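Local structure of pirin family protein (Acinetobacter baumannii, 6D0P) at residues 45-50 with 123-128; 132-137 with 256-261. The protein probably acts as a metal-dependent quercetin 2,3-dioxygenase of the pirin family, carrying one metal ion per subunit in its N-terminal cupin domain. All blocks are in the same frame, centred on the assembly; numbering follows the deposited sequence. Where two conformers were deposited one is given.

Contact 1: residues 45-50 with 123-128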
# COMPACT_ATOMS: atom_id res chain seq x y z
N ASP A 45 -2.80 -4.47 -3.17
CA ASP A 45 -3.86 -5.46 -2.94
C ASP A 45 -4.87 -4.85 -1.97
O ASP A 45 -4.50 -4.39 -0.88
CB ASP A 45 -3.34 -6.76 -2.34
CG ASP A 45 -2.73 -7.72 -3.33
OD1 ASP A 45 -2.96 -7.55 -4.55
OD2 ASP A 45 -2.04 -8.68 -2.85
N TYR A 46 -6.14 -4.87 -2.35
CA TYR A 46 -7.18 -4.32 -1.49
C TYR A 46 -8.12 -5.40 -0.99
O TYR A 46 -8.84 -6.03 -1.78
CB TYR A 46 -7.96 -3.24 -2.25
CG TYR A 46 -9.19 -2.71 -1.56
CD1 TYR A 46 -9.17 -2.36 -0.22
CD2 TYR A 46 -10.36 -2.50 -2.26
CE1 TYR A 46 -10.30 -1.84 0.41
CE2 TYR A 46 -11.49 -1.97 -1.64
CZ TYR A 46 -11.47 -1.65 -0.30
OH TYR A 46 -12.58 -1.14 0.32
N ALA A 47 -8.12 -5.63 0.31
CA ALA A 47 -9.12 -6.52 0.90
C ALA A 47 -10.36 -5.68 1.18
O ALA A 47 -10.42 -4.97 2.19
CB ALA A 47 -8.60 -7.15 2.16
N ALA A 48 -11.30 -5.68 0.24
CA ALA A 48 -12.56 -4.99 0.44
C ALA A 48 -13.30 -5.65 1.61
O ALA A 48 -13.03 -6.81 1.91
CB ALA A 48 -13.37 -5.04 -0.83
N PRO A 49 -14.22 -4.94 2.26
CA PRO A 49 -14.93 -5.45 3.46
C PRO A 49 -15.45 -6.88 3.25
O PRO A 49 -16.20 -7.14 2.31
CB PRO A 49 -16.05 -4.45 3.71
CG PRO A 49 -15.48 -3.16 3.19
CD PRO A 49 -14.68 -3.56 1.96
N TYR A 50 -15.00 -7.77 4.12
CA TYR A 50 -15.36 -9.19 4.04
C TYR A 50 -15.64 -9.70 5.46
O TYR A 50 -14.86 -9.48 6.38
CB TYR A 50 -14.22 -9.97 3.39
CG TYR A 50 -14.53 -11.42 3.12
CD1 TYR A 50 -14.44 -12.38 4.11
CD2 TYR A 50 -14.90 -11.84 1.85
CE1 TYR A 50 -14.72 -13.72 3.86
CE2 TYR A 50 -15.17 -13.17 1.58
CZ TYR A 50 -15.08 -14.11 2.58
OH TYR A 50 -15.33 -15.41 2.31
N PHE A 123 -13.59 -7.31 7.75
CA PHE A 123 -12.17 -7.13 7.63
C PHE A 123 -11.93 -6.29 6.38
O PHE A 123 -12.48 -6.60 5.33
CB PHE A 123 -11.49 -8.50 7.52
CG PHE A 123 -9.99 -8.45 7.43
CD1 PHE A 123 -9.22 -8.28 8.58
CD2 PHE A 123 -9.34 -8.60 6.22
CE1 PHE A 123 -7.84 -8.26 8.52
CE2 PHE A 123 -7.96 -8.58 6.16
CZ PHE A 123 -7.21 -8.40 7.30
N GLU A 124 -11.13 -5.25 6.48
CA GLU A 124 -10.84 -4.40 5.33
C GLU A 124 -9.43 -3.86 5.51
O GLU A 124 -9.11 -3.32 6.57
CB GLU A 124 -11.87 -3.27 5.23
CG GLU A 124 -11.65 -2.36 4.01
CD GLU A 124 -12.55 -1.13 3.97
OE1 GLU A 124 -13.11 -0.77 5.04
OE2 GLU A 124 -12.67 -0.51 2.86
N MSE A 125 -8.59 -4.02 4.49
CA MSE A 125 -7.22 -3.53 4.56
C MSE A 125 -6.65 -3.32 3.20
O MSE A 125 -7.23 -3.75 2.22
CB MSE A 125 -6.33 -4.48 5.38
CG MSE A 125 -6.05 -5.82 4.74
SE MSE A 125 -4.32 -6.60 5.37
CE MSE A 125 -3.51 -6.48 3.59
N VAL A 126 -5.53 -2.61 3.15
CA VAL A 126 -4.74 -2.42 1.94
C VAL A 126 -3.31 -2.86 2.24
O VAL A 126 -2.77 -2.56 3.35
CB VAL A 126 -4.76 -0.96 1.44
CG1 VAL A 126 -3.58 -0.65 0.53
CG2 VAL A 126 -6.07 -0.63 0.75
N GLN A 127 -2.71 -3.61 1.31
CA GLN A 127 -1.27 -3.87 1.36
C GLN A 127 -0.65 -3.30 0.08
O GLN A 127 -1.07 -3.61 -1.05
CB GLN A 127 -0.88 -5.34 1.57
CG GLN A 127 0.65 -5.50 1.66
CD GLN A 127 1.15 -6.81 2.22
OE1 GLN A 127 1.75 -7.62 1.50
NE2 GLN A 127 0.90 -7.04 3.52
N LEU A 128 0.32 -2.41 0.29
CA LEU A 128 1.04 -1.73 -0.75
C LEU A 128 2.52 -2.11 -0.69
O LEU A 128 3.14 -2.05 0.39
CB LEU A 128 0.87 -0.22 -0.51
CG LEU A 128 1.73 0.71 -1.37
CD1 LEU A 128 1.22 0.74 -2.79
CD2 LEU A 128 1.73 2.12 -0.82
O HOH W 1 -11.44 -8.45 3.43

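Contact 2: residues 132-137 with 256-261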
# COMPACT_ATOMS: atom_id res chain seq x y z
N LEU A 132 12.51 -0.09 -3.34
CA LEU A 132 13.67 0.62 -2.81
C LEU A 132 14.67 0.93 -3.93
O LEU A 132 14.86 0.14 -4.87
CB LEU A 132 14.33 -0.27 -1.76
CG LEU A 132 13.55 -0.46 -0.46
CD1 LEU A 132 14.13 -1.58 0.38
CD2 LEU A 132 13.51 0.83 0.31
N PRO A 133 15.37 2.07 -3.80
CA PRO A 133 16.50 2.32 -4.66
C PRO A 133 17.50 1.17 -4.51
O PRO A 133 17.59 0.58 -3.43
CB PRO A 133 17.14 3.61 -4.14
CG PRO A 133 16.02 4.27 -3.37
CD PRO A 133 15.23 3.11 -2.79
N SER A 134 18.26 0.90 -5.57
CA SER A 134 19.21 -0.19 -5.62
C SER A 134 20.13 -0.19 -4.40
O SER A 134 20.36 -1.23 -3.77
CB SER A 134 20.04 -0.13 -6.92
OG SER A 134 20.71 1.12 -7.02
N HIS A 135 20.65 0.98 -4.07
CA HIS A 135 21.61 1.11 -2.96
C HIS A 135 21.01 0.73 -1.60
O HIS A 135 21.76 0.42 -0.70
CB HIS A 135 22.15 2.54 -2.88
CG HIS A 135 22.97 2.92 -4.06
ND1 HIS A 135 22.46 3.60 -5.14
CD2 HIS A 135 24.26 2.67 -4.35
CE1 HIS A 135 23.40 3.77 -6.04
NE2 HIS A 135 24.53 3.21 -5.56
N SER A 136 19.68 0.77 -1.47
CA SER A 136 19.00 0.57 -0.20
C SER A 136 18.42 -0.84 -0.09
O SER A 136 17.97 -1.24 0.98
CB SER A 136 17.87 1.59 -0.04
OG SER A 136 18.36 2.92 -0.14
N LYS A 137 18.44 -1.62 -1.17
CA LYS A 137 17.75 -2.89 -1.15
C LYS A 137 18.31 -3.87 -0.12
O LYS A 137 17.54 -4.68 0.40
CB LYS A 137 17.79 -3.55 -2.52
CG LYS A 137 16.84 -2.93 -3.51
CD LYS A 137 16.84 -3.64 -4.82
CE LYS A 137 15.75 -3.15 -5.75
NZ LYS A 137 14.41 -3.55 -5.27
N LEU A 256 12.16 5.67 -9.80
CA LEU A 256 13.51 5.23 -9.40
C LEU A 256 14.44 5.16 -10.61
O LEU A 256 15.67 5.32 -10.44
CB LEU A 256 13.44 3.88 -8.68
CG LEU A 256 12.69 3.88 -7.35
CD1 LEU A 256 12.76 2.51 -6.70
CD2 LEU A 256 13.24 4.94 -6.41
N ASN A 257 13.86 4.89 -11.77
CA ASN A 257 14.62 4.80 -13.02
C ASN A 257 15.76 3.79 -12.87
O ASN A 257 16.91 4.05 -13.23
CB ASN A 257 15.13 6.17 -13.47
CG ASN A 257 14.03 7.04 -14.02
OD1 ASN A 257 13.28 6.62 -14.90
ND2 ASN A 257 13.95 8.27 -13.55
N GLU A 258 15.39 2.63 -12.33
CA GLU A 258 16.31 1.51 -12.14
C GLU A 258 15.58 0.25 -12.60
O GLU A 258 14.35 0.19 -12.56
CB GLU A 258 16.75 1.41 -10.67
CG GLU A 258 17.76 2.47 -10.28
CD GLU A 258 18.19 2.42 -8.83
OE1 GLU A 258 17.36 2.10 -7.98
OE2 GLU A 258 19.39 2.64 -8.57
N PRO A 259 16.32 -0.76 -13.04
CA PRO A 259 15.68 -1.98 -13.51
C PRO A 259 14.85 -2.69 -12.42
O PRO A 259 15.17 -2.61 -11.25
CB PRO A 259 16.83 -2.91 -13.94
CG PRO A 259 18.04 -2.02 -14.01
CD PRO A 259 17.78 -0.91 -13.02
N ILE A 260 13.81 -3.39 -12.85
CA ILE A 260 13.00 -4.17 -11.94
C ILE A 260 13.06 -5.64 -12.36
O ILE A 260 12.71 -5.98 -13.47
CB ILE A 260 11.54 -3.72 -11.92
CG1 ILE A 260 11.39 -2.25 -11.53
CG2 ILE A 260 10.72 -4.63 -11.02
CD1 ILE A 260 10.03 -1.68 -11.84
N GLU A 261 13.54 -6.49 -11.46
CA GLU A 261 13.54 -7.92 -11.70
C GLU A 261 12.84 -8.56 -10.49
O GLU A 261 13.38 -8.55 -9.36
CB GLU A 261 14.96 -8.45 -11.90
CG GLU A 261 15.73 -7.76 -13.01
CD GLU A 261 15.40 -8.21 -14.43
OE1 GLU A 261 14.95 -9.36 -14.59
OE2 GLU A 261 15.61 -7.41 -15.37
O HOH W 2 15.46 0.07 -7.61
O HOH W 3 13.76 -3.19 -8.39

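Contact 1: residues 45-50 with 123-128
Tyr46 and Val126, with Ala47 and Met125 beside them, lie on two neighbouring antiparallel strands of the N-terminal cupin domain, 41-52 and 121-131. Asp45 and Gln127 form a hydrogen-bonded pair in which both bonds are nearly straight: Asp45 N reaches Gln127 O at 2.9 Å with an N-H...O angle of 174°. Ala47 and Met125 make the next such pair, more bent, with Ala47 N 2.8 Å from Met125 O. By Tyr50 and Phe123 the register has slipped by one residue, a beta bulge around Ala48 and Pro49. A water bridges the bulge, donating to Ala48 O and, at 2.8 Å, to Phe123 O, two acceptors that could not bond each other.

On one face of the sheet Tyr46, its CG anti to the backbone N (chi1 172°), lies along the strand so that its hydroxyl meets the extended Glu124. Tyr46 OH donates to Glu124 OE2 at 2.6 Å on the anti side of the carboxylate, whose plane is turned 44° from the ring. Glu124 OE2 also forms a salt bridge with Lys247 of the C-terminal half, while OE1 takes a bond from Gln77, so the buried carboxylate is gripped at both oxygens. Pro49 runs alongside it, CG 3.6 Å from Glu124 CD, and Val126 CG2 packs 3.7 Å from Tyr46 CD1.

The other face carries Ala47 CB against Met125 CG (selenomethionine) at 3.9 Å, with Phe123 next along. Farther down this face Gln127 NE2 bonds Glu110, one of the four manganese ligands, as a second-shell contact, while its OE1 takes a bond from Trp129. Neighbouring antiparallel strands with one face turned to the metal are characteristic of the cupin beta-barrel.

Contact 2: residues 132-137 with 256-261
Glu258 reaches across from the loop after strand 245-253 and holds the turn at 132-137 through its carboxylate, a surface bridge between loops of the N- and C-terminal halves of this bicupin pirin. Its chain is extended beyond CG, and the two carboxylate oxygens divide the work on Ser134. Ser134 N donates to Glu258 OE1 at 2.8 Å, arriving on the syn side and 20° out of the carboxylate plane. The hydroxyl takes the other oxygen: Ser134 OG donates to Glu258 OE2 at 2.5 Å, coming from above the plane. With chi1 at 57°, OG is tucked between the backbone N and the carbonyl carbon, which brings hydroxyl and amide to the same carboxylate.

Beside this polar clasp Leu256 points toward the turn. Its CD1 sits 3.7 Å from Leu132 O, while CD2 meets Pro133 CG at 4.2 Å, the leucine branch and the proline ring crossing at an angle. Within 132-137, a bond from Ser136 N back to Pro133 O closes the turn. Lys137 NZ turns instead to Asn131, Gly68 and Val267, and Leu256 N and Glu258 O are held by Ser39 and Gln36. A water lies between the loops, its oxygen 2.8 Å from both Leu132 O and Glu258 OE1.

In the fold
Contacts 1 and 2 follow one another along the chain: strand 121-131, which supplies 123-128 to contact 1, runs directly into the loop that carries 132-137. Their centres are 27 Å apart, on opposite sides of the chain's centre. Contact 1 is partly buried and lies within the N-terminal cupin sheet, where backbone ladders do most of the holding; contact 2 is a surface contact between two loops, without backbone-to-backbone bonds. Each uses a glutamate bonded to a hydroxyl, but Glu124 is buried and also meets a lysine, whereas Glu258 grips one serine twice and shares a bridging water. Only contact 1 adjoins the manganese site.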